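Local coordinates for putative Outer membrane protein (Helicobacter pylori, PDB 6GW5) that probably acts as an outer-membrane adhesin, the lectin-like SabA, whose extracellular adhesin domain would attach the bacterium to host glycans, at residues G101-P104 with F105-V109. Numbering follows the deposited sequence.
Sequences GNPP and FSTIV
Pro104 meets Thr107 where an extended, proline-rich loop turns into a short helix: the backbone comes in through Pro103 and Pro104 in an extended conformation, then coils from Phe105 onward. The first link across the turn is weak, Thr107 N to Pro104 O at 3.1 Å with a bent N-H...O angle of 126°. Inside the new turn, Ile108 N bonds to Phe105 O at 2.8 Å.

Thr107 faces back over the incoming loop. Its two branches reach Pro103: OG1 lies 3.8 Å from Pro103 CB, and CG2 is 4.2 Å from Pro103 CG. The proline ring is thus met by both the hydroxyl and the methyl. Thr107 OG1 also makes a weak hydrogen bond to Asn192 OD1, and its side chain touches Met189 of strand 188-189.

Ser106 turns to the other proline. A chi1 of 48° brings Ser106 OG alongside the Pro104 ring, 3.5 Å from Pro104 CB, a van der Waals touch. Phe105 leaves the backbone pointing away from the loop, though its CB still touches Pro104; with CG anti to the backbone N (chi1 -178°), its ring packs edge-to-face with Phe87. On the loop side, Asn102 OD1 takes a hydrogen bond from Val88 N, tying the approach to strand 87-89.

The whole is a loop-to-helix junction at the N-terminal end of helix 106-111, near one extremity of the elongated, mostly helical adhesin domain, with prolines leading into the first turn.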
loop_
_atom_site.group_PDB
_atom_site.type_symbol
_atom_site.label_atom_id
_atom_site.label_comp_id
_atom_site.label_asym_id
_atom_site.label_seq_id
_atom_site.Cartn_x
_atom_site.Cartn_y
_atom_site.Cartn_z
ATOM N N GLY A 101 14.250 -34.426 12.871
ATOM C CA GLY A 101 13.040 -33.772 13.349
ATOM C C GLY A 101 11.790 -34.617 13.266
ATOM O O GLY A 101 10.742 -34.228 13.795
ATOM N N ASN A 102 11.871 -35.789 12.633
ATOM C CA ASN A 102 10.694 -36.671 12.506
ATOM C C ASN A 102 10.153 -37.078 13.885
ATOM O O ASN A 102 10.907 -37.488 14.745
ATOM C CB ASN A 102 11.050 -37.914 11.688
ATOM C CG ASN A 102 9.931 -38.384 10.787
ATOM O OD1 ASN A 102 8.895 -37.737 10.639
ATOM N ND2 ASN A 102 10.138 -39.544 10.165
ATOM N N PRO A 103 8.864 -36.886 14.120
ATOM C CA PRO A 103 8.363 -37.219 15.453
ATOM C C PRO A 103 8.121 -38.692 15.601
ATOM O O PRO A 103 8.031 -39.394 14.610
ATOM C CB PRO A 103 7.004 -36.508 15.500
ATOM C CG PRO A 103 6.585 -36.402 14.082
ATOM C CD PRO A 103 7.869 -36.115 13.350
ATOM N N PRO A 104 7.945 -39.148 16.836
ATOM C CA PRO A 104 7.556 -40.543 17.035
ATOM C C PRO A 104 6.185 -40.855 16.436
ATOM O O PRO A 104 5.323 -40.018 16.399
ATOM C CB PRO A 104 7.538 -40.691 18.561
ATOM C CG PRO A 104 7.447 -39.304 19.119
ATOM C CD PRO A 104 8.112 -38.423 18.110
ATOM N N PHE A 105 5.983 -42.083 16.006
ATOM C CA PHE A 105 4.731 -42.447 15.345
ATOM C C PHE A 105 3.494 -42.371 16.263
ATOM O O PHE A 105 2.356 -42.229 15.784
ATOM C CB PHE A 105 4.873 -43.846 14.726
ATOM C CG PHE A 105 3.646 -44.298 13.977
ATOM C CD1 PHE A 105 3.309 -43.717 12.758
ATOM C CD2 PHE A 105 2.800 -45.278 14.510
ATOM C CE1 PHE A 105 2.147 -44.104 12.089
ATOM C CE2 PHE A 105 1.644 -45.669 13.842
ATOM C CZ PHE A 105 1.319 -45.086 12.628
ATOM N N SER A 106 3.727 -42.464 17.573
ATOM C CA SER A 106 2.684 -42.278 18.605
ATOM C C SER A 106 1.927 -40.970 18.442
ATOM O O SER A 106 0.708 -40.890 18.629
ATOM C CB SER A 106 3.317 -42.324 19.996
ATOM O OG SER A 106 4.454 -41.502 20.051
ATOM N N THR A 107 2.685 -39.945 18.087
ATOM C CA THR A 107 2.154 -38.688 17.540
ATOM C C THR A 107 0.899 -38.837 16.671
ATOM O O THR A 107 -0.111 -38.140 16.887
ATOM C CB THR A 107 3.283 -37.966 16.769
ATOM O OG1 THR A 107 3.913 -37.002 17.628
ATOM C CG2 THR A 107 2.814 -37.284 15.614
ATOM N N ILE A 108 0.973 -39.745 15.708
ATOM C CA ILE A 108 -0.097 -39.969 14.768
ATOM C C ILE A 108 -1.278 -40.588 15.491
ATOM O O ILE A 108 -2.440 -40.216 15.221
ATOM C CB ILE A 108 0.364 -40.852 13.588
ATOM C CG1 ILE A 108 1.507 -40.149 12.800
ATOM C CG2 ILE A 108 -0.798 -41.214 12.645
ATOM C CD1 ILE A 108 1.071 -38.987 11.917
ATOM N N VAL A 109 -0.994 -41.515 16.408
ATOM C CA VAL A 109 -2.067 -42.236 17.119
ATOM C C VAL A 109 -2.804 -41.221 17.983
ATOM O O VAL A 109 -4.011 -41.043 17.866
ATOM C CB VAL A 109 -1.548 -43.449 17.994
ATOM C CG1 VAL A 109 -2.719 -44.250 18.556
ATOM C CG2 VAL A 109 -0.594 -44.365 17.210
#